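Local structure of D-threo-3-hydroxyaspartate dehydratase (Delftia, 3WQC) at residues R32-M37 and A62-A67; R36-M41 and V46-H51; E200-G205 and T228-A233. The protein catalyses the pyridoxal-phosphate-dependent deamination of D-threo-3-hydroxyaspartate to oxaloacetate and ammonium, and also dehydrates related hydroxyaspartates and D-serine. All coordinates share one frame; numbering follows the deposited sequence.

Contact 1. Residues R32-M37 and A62-A67; sequences RNIARM and AAQRAA
Ile34 reaches from its helix against Ala63, Gln64 and Ala67, and its two branches divide the work. The longer branch ends at CD1, which rests on the methyl CB of Ala63 at 3.7 Å and on CG of Gln64 at 3.9 Å; here the isoleucine crosses the glutamine chain at about a right angle, so that the aliphatic part of Gln64 does the touching. The other branch, CG2, lies anti to the backbone N (CG1 at chi1 -73°) and meets Ala67 CB at 3.4 Å, a tighter fit than carbon pairs usually adopt. No hydrogen bond spans the interface, and the small alanines that face this one branched residue are consistent with a close approach of the two segments, the CA atoms of Ile34 and Gln64 lying 6.2 Å apart. With an alanine here, a gap facing Ala63 and Ala67 would probably open and Gln64 CG would lose its contact with CD1. Within the barrel domain of alanine racemase type, helix 27-44 thereby packs on helix 58-66, while Met37, one turn further along, touches Ala231 and Leu232 of helix 228-233.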
loop_
_atom_site.group_PDB
_atom_site.type_symbol
_atom_site.label_atom_id
_atom_site.label_comp_id
_atom_site.label_asym_id
_atom_site.label_seq_id
_atom_site.Cartn_x
_atom_site.Cartn_y
_atom_site.Cartn_z
ATOM N N ARG B 32 -1.870 -20.047 17.191
ATOM C CA ARG B 32 -2.048 -21.402 16.548
ATOM C C ARG B 32 -1.139 -21.438 15.334
ATOM O O ARG B 32 -0.525 -22.459 15.047
ATOM C CB ARG B 32 -3.488 -21.733 16.066
ATOM C CG ARG B 32 -4.418 -22.221 17.204
ATOM C CD ARG B 32 -5.895 -22.115 16.851
ATOM N NE ARG B 32 -6.390 -21.417 18.041
ATOM C CZ ARG B 32 -7.319 -20.459 18.079
ATOM N NH1 ARG B 32 -7.962 -20.087 16.965
ATOM N NH2 ARG B 32 -7.575 -19.850 19.236
ATOM N N ASN B 33 -1.080 -20.360 14.541
ATOM C CA ASN B 33 -0.214 -20.379 13.313
ATOM C C ASN B 33 1.260 -20.496 13.700
ATOM O O ASN B 33 1.999 -21.235 13.039
ATOM C CB ASN B 33 -0.458 -19.044 12.560
ATOM C CG ASN B 33 -1.847 -18.950 11.943
ATOM O OD1 ASN B 33 -2.563 -19.967 11.774
ATOM N ND2 ASN B 33 -2.265 -17.704 11.592
ATOM N N ILE B 34 1.659 -19.774 14.741
ATOM C CA ILE B 34 3.050 -19.766 15.234
ATOM C C ILE B 34 3.400 -21.203 15.631
ATOM O O ILE B 34 4.466 -21.748 15.265
ATOM C CB ILE B 34 3.267 -18.724 16.375
ATOM C CG1 ILE B 34 3.240 -17.348 15.719
ATOM C CG2 ILE B 34 4.516 -19.012 17.188
ATOM C CD1 ILE B 34 3.320 -16.201 16.713
ATOM N N ALA B 35 2.533 -21.813 16.423
ATOM C CA ALA B 35 2.805 -23.200 16.949
ATOM C C ALA B 35 2.857 -24.175 15.821
ATOM O O ALA B 35 3.713 -25.089 15.804
ATOM C CB ALA B 35 1.698 -23.608 17.869
ATOM N N ARG B 36 1.928 -24.057 14.860
ATOM C CA ARG B 36 1.874 -25.023 13.770
ATOM C C ARG B 36 3.229 -25.042 12.984
ATOM O O ARG B 36 3.779 -26.118 12.639
ATOM C CB ARG B 36 0.715 -24.774 12.796
ATOM C CG ARG B 36 0.719 -25.647 11.495
ATOM C CD ARG B 36 -0.415 -25.261 10.594
ATOM N NE ARG B 36 -0.379 -25.995 9.335
ATOM C CZ ARG B 36 -0.917 -25.582 8.166
ATOM N NH1 ARG B 36 -1.650 -24.475 8.126
ATOM N NH2 ARG B 36 -0.784 -26.306 7.042
ATOM N N MET B 37 3.719 -23.864 12.643
ATOM C CA MET B 37 4.958 -23.802 11.867
ATOM C C MET B 37 6.110 -24.279 12.682
ATOM O O MET B 37 6.931 -25.062 12.144
ATOM C CB MET B 37 5.185 -22.343 11.365
ATOM C CG MET B 37 6.422 -22.203 10.443
ATOM S SD MET B 37 6.285 -23.112 8.864
ATOM C CE MET B 37 5.115 -22.067 7.925
ATOM N N ALA B 62 8.423 -11.272 18.785
ATOM C CA ALA B 62 8.703 -11.810 20.125
ATOM C C ALA B 62 7.940 -13.097 20.341
ATOM O O ALA B 62 8.420 -14.048 20.953
ATOM C CB ALA B 62 8.343 -10.798 21.242
ATOM N N ALA B 63 6.700 -13.175 19.889
ATOM C CA ALA B 63 5.903 -14.399 19.996
ATOM C C ALA B 63 6.524 -15.520 19.189
ATOM O O ALA B 63 6.544 -16.694 19.603
ATOM C CB ALA B 63 4.442 -14.186 19.567
ATOM N N GLN B 64 6.979 -15.221 17.991
ATOM C CA GLN B 64 7.706 -16.238 17.162
ATOM C C GLN B 64 8.976 -16.727 17.892
ATOM O O GLN B 64 9.214 -17.956 17.923
ATOM C CB GLN B 64 8.059 -15.632 15.808
ATOM C CG GLN B 64 6.731 -15.414 14.972
ATOM C CD GLN B 64 6.935 -14.610 13.710
ATOM O OE1 GLN B 64 6.696 -15.154 12.561
ATOM N NE2 GLN B 64 7.299 -13.361 13.860
ATOM N N ARG B 65 9.737 -15.812 18.515
ATOM C CA ARG B 65 10.992 -16.189 19.225
ATOM C C ARG B 65 10.619 -17.044 20.452
ATOM O O ARG B 65 11.227 -18.135 20.671
ATOM C CB ARG B 65 11.767 -14.965 19.668
ATOM C CG ARG B 65 13.037 -15.284 20.492
ATOM C CD ARG B 65 13.796 -13.968 20.729
ATOM N NE ARG B 65 13.058 -13.023 21.618
ATOM C CZ ARG B 65 12.393 -11.879 21.252
ATOM N NH1 ARG B 65 11.782 -11.130 22.197
ATOM N NH2 ARG B 65 12.357 -11.475 19.960
ATOM N N ALA B 66 9.597 -16.638 21.216
ATOM C CA ALA B 66 9.172 -17.395 22.390
ATOM C C ALA B 66 8.783 -18.861 22.066
ATOM O O ALA B 66 9.008 -19.788 22.899
ATOM C CB ALA B 66 8.038 -16.699 23.132
ATOM N N ALA B 67 8.241 -19.074 20.877
ATOM C CA ALA B 67 7.785 -20.385 20.432
ATOM C C ALA B 67 8.914 -21.308 19.982
ATOM O O ALA B 67 8.684 -22.500 19.819
ATOM C CB ALA B 67 6.674 -20.318 19.395
#

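Contact 2. Residues R36-M41 and V46-H51; sequences RMQQRM and VRLRPH. With PLP (pyridoxal-5'-phosphate), chain J.
The carboxamide of Gln38 is the flat group that meets Leu48: its OE1 lies 3.6 Å from CD2 and 3.7 Å from CB of the leucine. The bend at chi2 (61°) folds the amide back toward the strand, although the side chain does not set out in that direction. Its NE2 is engaged by Asp42 OD1, one turn further along the helix, and makes a weak bond to a water that accepts a much shorter one from the backbone N of Leu48, at 2.9 Å. The second flat group, the ring of His51, lies obliquely against the cofactor, with CD2 3.4 Å from C4 of PLP, and its ND1 is hydrogen-bonded to Lys53 N.

Leu48 fills the centre of the interface. Besides the amide, it meets Met37, whose CG lies 3.7 Å from CD2, and Met41, whose CG faces CD1. Met41 then bends, placing SD 3.7 Å from CG2 of Val46. A backbone bond seals the turn: Val46 N donates to Met41 O at 3.1 Å. The example is a compact one of a helix returning its chain directly into a strand, with apolar side chains filling the angle. Helix 27-44 thus lies against strand 47-48, which pairs in parallel with strand 242-243 of the barrel sheet; Val243 of that strand touches both Met41 and Val46, and just beyond Leu48 the chain delivers His51 to the cofactor pocket.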
loop_
_atom_site.group_PDB
_atom_site.type_symbol
_atom_site.label_atom_id
_atom_site.label_comp_id
_atom_site.label_asym_id
_atom_site.label_seq_id
_atom_site.Cartn_x
_atom_site.Cartn_y
_atom_site.Cartn_z
ATOM N N ARG B 36 1.928 -24.057 14.860
ATOM C CA ARG B 36 1.874 -25.023 13.770
ATOM C C ARG B 36 3.229 -25.042 12.984
ATOM O O ARG B 36 3.779 -26.118 12.639
ATOM C CB ARG B 36 0.715 -24.774 12.796
ATOM C CG ARG B 36 0.719 -25.647 11.495
ATOM C CD ARG B 36 -0.415 -25.261 10.594
ATOM N NE ARG B 36 -0.379 -25.995 9.335
ATOM C CZ ARG B 36 -0.917 -25.582 8.166
ATOM N NH1 ARG B 36 -1.650 -24.475 8.126
ATOM N NH2 ARG B 36 -0.784 -26.306 7.042
ATOM N N MET B 37 3.719 -23.864 12.643
ATOM C CA MET B 37 4.958 -23.802 11.867
ATOM C C MET B 37 6.110 -24.279 12.682
ATOM O O MET B 37 6.931 -25.062 12.144
ATOM C CB MET B 37 5.185 -22.343 11.365
ATOM C CG MET B 37 6.422 -22.203 10.443
ATOM S SD MET B 37 6.285 -23.112 8.864
ATOM C CE MET B 37 5.115 -22.067 7.925
ATOM N N GLN B 38 6.264 -23.820 13.921
ATOM C CA GLN B 38 7.418 -24.199 14.727
ATOM C C GLN B 38 7.382 -25.716 14.923
ATOM O O GLN B 38 8.440 -26.391 14.865
ATOM C CB GLN B 38 7.463 -23.517 16.100
ATOM C CG GLN B 38 8.764 -23.766 16.890
ATOM C CD GLN B 38 10.012 -23.230 16.165
ATOM O OE1 GLN B 38 10.104 -22.038 15.877
ATOM N NE2 GLN B 38 11.029 -24.110 15.886
ATOM N N GLN B 39 6.194 -26.298 15.208
ATOM C CA GLN B 39 6.135 -27.751 15.424
ATOM C C GLN B 39 6.574 -28.503 14.141
ATOM O O GLN B 39 7.193 -29.577 14.200
ATOM C CB GLN B 39 4.692 -28.175 15.814
ATOM C CG GLN B 39 4.426 -27.669 17.218
ATOM C CD GLN B 39 2.980 -27.709 17.657
ATOM O OE1 GLN B 39 2.069 -28.208 16.926
ATOM N NE2 GLN B 39 2.732 -27.176 18.889
ATOM N N ARG B 40 6.176 -28.018 12.978
ATOM C CA ARG B 40 6.524 -28.691 11.740
ATOM C C ARG B 40 8.034 -28.660 11.542
ATOM O O ARG B 40 8.664 -29.692 11.152
ATOM C CB ARG B 40 5.788 -28.114 10.514
ATOM C CG ARG B 40 6.206 -28.901 9.314
ATOM C CD ARG B 40 5.341 -28.595 8.178
ATOM N NE ARG B 40 5.083 -29.814 7.473
ATOM C CZ ARG B 40 5.811 -30.352 6.490
ATOM N NH1 ARG B 40 5.291 -31.512 6.039
ATOM N NH2 ARG B 40 6.985 -29.774 5.955
ATOM N N MET B 41 8.642 -27.509 11.809
ATOM C CA MET B 41 10.116 -27.425 11.678
ATOM C C MET B 41 10.867 -28.292 12.698
ATOM O O MET B 41 11.840 -28.966 12.350
ATOM C CB MET B 41 10.603 -26.000 11.733
ATOM C CG MET B 41 9.950 -25.121 10.634
ATOM S SD MET B 41 10.249 -25.784 8.975
ATOM C CE MET B 41 8.711 -26.488 8.483
ATOM N N VAL B 46 14.851 -28.909 11.633
ATOM C CA VAL B 46 15.494 -27.736 11.115
ATOM C C VAL B 46 15.162 -26.517 11.993
ATOM O O VAL B 46 14.060 -26.500 12.681
ATOM C CB VAL B 46 15.150 -27.463 9.620
ATOM C CG1 VAL B 46 15.556 -28.684 8.818
ATOM C CG2 VAL B 46 13.639 -27.191 9.408
ATOM N N ARG B 47 15.968 -25.465 11.925
ATOM C CA ARG B 47 15.679 -24.196 12.605
ATOM C C ARG B 47 14.586 -23.482 11.771
ATOM O O ARG B 47 14.454 -23.687 10.527
ATOM C CB ARG B 47 16.894 -23.318 12.653
ATOM C CG ARG B 47 17.919 -23.958 13.562
ATOM C CD ARG B 47 18.887 -22.912 13.962
ATOM N NE ARG B 47 19.882 -22.645 12.964
ATOM C CZ ARG B 47 21.037 -23.344 12.887
ATOM N NH1 ARG B 47 21.220 -24.357 13.704
ATOM N NH2 ARG B 47 21.989 -23.082 11.974
ATOM N N LEU B 48 13.808 -22.642 12.469
ATOM C CA LEU B 48 12.858 -21.725 11.752
ATOM C C LEU B 48 13.380 -20.345 11.979
ATOM O O LEU B 48 13.606 -19.889 13.113
ATOM C CB LEU B 48 11.441 -21.800 12.439
ATOM C CG LEU B 48 10.426 -20.853 11.837
ATOM C CD1 LEU B 48 10.138 -21.092 10.362
ATOM C CD2 LEU B 48 9.104 -20.915 12.602
ATOM N N ARG B 49 13.643 -19.643 10.842
ATOM C CA ARG B 49 14.139 -18.224 10.884
ATOM C C ARG B 49 12.992 -17.426 10.229
ATOM O O ARG B 49 12.937 -17.220 8.981
ATOM C CB ARG B 49 15.405 -18.062 10.027
ATOM C CG ARG B 49 15.934 -16.619 10.131
ATOM C CD ARG B 49 17.022 -16.325 9.050
ATOM N NE ARG B 49 18.280 -16.982 9.417
ATOM C CZ ARG B 49 19.144 -16.532 10.318
ATOM N NH1 ARG B 49 18.940 -15.319 10.900
ATOM N NH2 ARG B 49 20.242 -17.274 10.635
ATOM N N PRO B 50 12.026 -16.948 11.045
ATOM C CA PRO B 50 10.821 -16.294 10.481
ATOM C C PRO B 50 11.231 -15.039 9.726
ATOM O O PRO B 50 12.150 -14.277 10.125
ATOM C CB PRO B 50 9.982 -15.926 11.738
ATOM C CG PRO B 50 10.919 -16.013 12.930
ATOM C CD PRO B 50 12.025 -17.041 12.512
ATOM N N HIS B 51 10.473 -14.805 8.682
ATOM C CA HIS B 51 10.640 -13.540 7.901
ATOM C C HIS B 51 9.692 -12.499 8.440
ATOM O O HIS B 51 8.473 -12.657 8.324
ATOM C CB HIS B 51 10.380 -13.823 6.392
ATOM C CG HIS B 51 11.118 -12.820 5.571
ATOM N ND1 HIS B 51 11.072 -11.449 5.861
ATOM C CD2 HIS B 51 11.993 -12.975 4.473
ATOM C CE1 HIS B 51 11.917 -10.805 5.039
ATOM N NE2 HIS B 51 12.434 -11.732 4.154
HETATM N N1 PLP J . 12.555 -15.781 2.028
HETATM C C2 PLP J . 12.663 -14.675 1.264
HETATM C C2A PLP J . 13.967 -14.333 0.581
HETATM C C3 PLP J . 11.514 -13.813 1.124
HETATM O O3 PLP J . 11.630 -12.714 0.393
HETATM C C4 PLP J . 10.296 -14.196 1.790
HETATM C C4A PLP J . 9.168 -13.330 1.689
HETATM C C5 PLP J . 10.278 -15.385 2.578
HETATM C C6 PLP J . 11.424 -16.193 2.609
HETATM C C5A PLP J . 9.025 -15.831 3.290
HETATM O O4P PLP J . 8.006 -16.239 2.265
HETATM P P PLP J . 6.489 -16.361 2.763
HETATM O O1P PLP J . 6.593 -17.166 4.005
HETATM O O2P PLP J . 5.833 -17.102 1.651
HETATM O O3P PLP J . 5.955 -15.020 3.056
HETATM O O HOH W 1 14.166 -22.724 15.390
#

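Contact 3. Residues E200-G205 and T228-A233; sequences ERERAG and TPTALA. With PLP (pyridoxal-5'-phosphate), chain J.
Glu202 and Thr230 meet through a single short hydrogen bond, and this buried point is the firm part of the contact. Thr230 OG1 donates to Glu202 OE1 at 2.8 Å, approaching on the syn side but 28° out of the carboxylate plane. The glutamate gets there as an extended arm, CG anti to its backbone N (chi1 -177°), and it needs the length, since the CA atoms of the two residues stand 8.2 Å apart. Both groups are held further: the other carboxylate oxygen, OE2, accepts from Ala183 N and, weakly, from Gly226 N, while Thr230 OG1 is also hydrogen-bonded to Ser227 OG. Donors of this kind would probably favour a charged carboxylate at this buried place.

Toward solvent, the two segments do not touch. Here Arg203 grips Glu200 side-on within helix 192-215, NH2 to OE1 at 2.8 Å and NE to OE2 at 2.9 Å, with the carboxylate at the edge of the guanidinium plane. The pair is tied beyond that helix as well, Glu200 to Arg236 and Arg203 NH1 to Asp238 O.

The first turn of helix 228-233 serves the cofactor. Thr228 N points almost exactly at O2P of PLP, at 3.0 Å and 179°; its OG1 donates to O1P at 2.6 Å and accepts a bond from Tyr248 N. A phosphate at the N-terminal end of a helix probably gains from the helix dipole as well. Helix 228-233, which directly follows barrel strand 222-225, is joined to the long helix 192-215 by Thr230 and by Pro229 and Ala233, which touch Leu195, while Ala231 O takes a weak hydrogen bond from Arg40 NH2 of helix 27-44 and Pro229 touches helix 253-258.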
loop_
_atom_site.group_PDB
_atom_site.type_symbol
_atom_site.label_atom_id
_atom_site.label_comp_id
_atom_site.label_asym_id
_atom_site.label_seq_id
_atom_site.Cartn_x
_atom_site.Cartn_y
_atom_site.Cartn_z
ATOM N N GLU B 200 10.486 -30.138 -2.764
ATOM C CA GLU B 200 11.660 -31.070 -3.026
ATOM C C GLU B 200 12.659 -30.430 -4.040
ATOM O O GLU B 200 13.889 -30.527 -3.822
ATOM C CB GLU B 200 11.177 -32.419 -3.511
ATOM C CG GLU B 200 12.330 -33.331 -3.947
ATOM C CD GLU B 200 13.369 -33.652 -2.906
ATOM O OE1 GLU B 200 14.467 -34.078 -3.373
ATOM O OE2 GLU B 200 13.190 -33.465 -1.663
ATOM N N ARG B 201 12.179 -29.765 -5.091
ATOM C CA ARG B 201 13.082 -29.079 -6.068
ATOM C C ARG B 201 13.852 -27.965 -5.331
ATOM O O ARG B 201 15.069 -27.756 -5.571
ATOM C CB ARG B 201 12.270 -28.458 -7.211
ATOM C CG ARG B 201 12.938 -27.669 -8.289
ATOM C CD ARG B 201 11.903 -27.314 -9.437
ATOM N NE ARG B 201 12.468 -26.278 -10.237
ATOM C CZ ARG B 201 13.222 -26.509 -11.297
ATOM N NH1 ARG B 201 13.421 -27.769 -11.714
ATOM N NH2 ARG B 201 13.707 -25.493 -11.982
ATOM N N GLU B 202 13.173 -27.209 -4.454
ATOM C CA GLU B 202 13.832 -26.096 -3.715
ATOM C C GLU B 202 14.936 -26.676 -2.782
ATOM O O GLU B 202 16.081 -26.201 -2.757
ATOM C CB GLU B 202 12.722 -25.395 -2.886
ATOM C CG GLU B 202 13.260 -24.186 -2.128
ATOM C CD GLU B 202 12.244 -23.510 -1.185
ATOM O OE1 GLU B 202 11.361 -24.201 -0.590
ATOM O OE2 GLU B 202 12.383 -22.261 -0.961
ATOM N N ARG B 203 14.595 -27.765 -2.030
ATOM C CA ARG B 203 15.562 -28.401 -1.128
ATOM C C ARG B 203 16.712 -28.910 -1.963
ATOM O O ARG B 203 17.894 -28.682 -1.634
ATOM C CB ARG B 203 14.910 -29.609 -0.357
ATOM C CG ARG B 203 15.805 -30.264 0.666
ATOM C CD ARG B 203 15.396 -31.722 0.892
ATOM N NE ARG B 203 15.625 -32.566 -0.340
ATOM C CZ ARG B 203 16.849 -32.958 -0.782
ATOM N NH1 ARG B 203 17.966 -32.784 -0.057
ATOM N NH2 ARG B 203 16.885 -33.659 -1.933
ATOM N N ALA B 204 16.390 -29.698 -2.990
ATOM C CA ALA B 204 17.462 -30.380 -3.804
ATOM C C ALA B 204 18.385 -29.368 -4.457
ATOM O O ALA B 204 19.621 -29.538 -4.450
ATOM C CB ALA B 204 16.830 -31.283 -4.880
ATOM N N GLY B 205 17.831 -28.260 -4.962
ATOM C CA GLY B 205 18.665 -27.276 -5.651
ATOM C C GLY B 205 19.537 -26.511 -4.647
ATOM O O GLY B 205 20.716 -26.258 -4.955
ATOM N N THR B 228 6.246 -19.871 2.655
ATOM C CA THR B 228 5.279 -20.491 3.562
ATOM C C THR B 228 4.725 -21.776 2.895
ATOM O O THR B 228 4.624 -22.798 3.566
ATOM C CB THR B 228 4.182 -19.453 3.984
ATOM O OG1 THR B 228 4.753 -18.705 5.050
ATOM C CG2 THR B 228 2.936 -20.221 4.535
ATOM N N PRO B 229 4.295 -21.712 1.610
ATOM C CA PRO B 229 3.685 -22.978 1.066
ATOM C C PRO B 229 4.684 -24.164 1.068
ATOM O O PRO B 229 4.278 -25.298 1.345
ATOM C CB PRO B 229 3.280 -22.574 -0.343
ATOM C CG PRO B 229 3.069 -21.020 -0.240
ATOM C CD PRO B 229 4.152 -20.564 0.689
ATOM N N THR B 230 5.945 -23.924 0.655
ATOM C CA THR B 230 6.902 -25.068 0.601
ATOM C C THR B 230 7.335 -25.449 1.995
ATOM O O THR B 230 7.618 -26.624 2.234
ATOM C CB THR B 230 8.146 -24.789 -0.256
ATOM O OG1 THR B 230 8.750 -23.531 0.140
ATOM C CG2 THR B 230 7.720 -24.694 -1.728
ATOM N N ALA B 231 7.377 -24.506 2.950
ATOM C CA ALA B 231 7.683 -24.918 4.359
ATOM C C ALA B 231 6.669 -25.940 4.873
ATOM O O ALA B 231 7.005 -26.899 5.587
ATOM C CB ALA B 231 7.760 -23.747 5.326
ATOM N N LEU B 232 5.398 -25.670 4.550
ATOM C CA LEU B 232 4.291 -26.514 5.017
ATOM C C LEU B 232 4.109 -27.809 4.235
ATOM O O LEU B 232 3.487 -28.771 4.721
ATOM C CB LEU B 232 2.997 -25.719 5.040
ATOM C CG LEU B 232 3.028 -24.587 6.120
ATOM C CD1 LEU B 232 1.802 -23.640 5.938
ATOM C CD2 LEU B 232 3.147 -25.107 7.563
ATOM N N ALA B 233 4.712 -27.863 3.047
ATOM C CA ALA B 233 4.500 -29.001 2.141
ATOM C C ALA B 233 5.715 -29.944 2.066
ATOM O O ALA B 233 5.526 -31.089 1.578
ATOM C CB ALA B 233 4.082 -28.525 0.757
HETATM N N1 PLP J . 12.555 -15.781 2.028
HETATM C C2 PLP J . 12.663 -14.675 1.264
HETATM C C2A PLP J . 13.967 -14.333 0.581
HETATM C C3 PLP J . 11.514 -13.813 1.124
HETATM O O3 PLP J . 11.630 -12.714 0.393
HETATM C C4 PLP J . 10.296 -14.196 1.790
HETATM C C4A PLP J . 9.168 -13.330 1.689
HETATM C C5 PLP J . 10.278 -15.385 2.578
HETATM C C6 PLP J . 11.424 -16.193 2.609
HETATM C C5A PLP J . 9.025 -15.831 3.290
HETATM O O4P PLP J . 8.006 -16.239 2.265
HETATM P P PLP J . 6.489 -16.361 2.763
HETATM O O1P PLP J . 6.593 -17.166 4.005
HETATM O O2P PLP J . 5.833 -17.102 1.651
HETATM O O3P PLP J . 5.955 -15.020 3.056
#

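Contacts 1 and 2 share helix 27-44, which they join to helix 58-66 and to strand 47-48 respectively. Contact 1 is only partly buried and wholly apolar across its interface; contact 2 is fully buried, larger, and adds a backbone bond and a water to its apolar packing. Contact 3, also buried but small, depends on a single polar bond, with a salt bridge inside the partly exposed side of helix 192-215. The same helix 27-44 touches helix 228-233 through Met37 and Arg40, linking all three. Contacts 2 and 3 both reach PLP, His51 beside the ring, Thr228 and Pro229 at the phosphate.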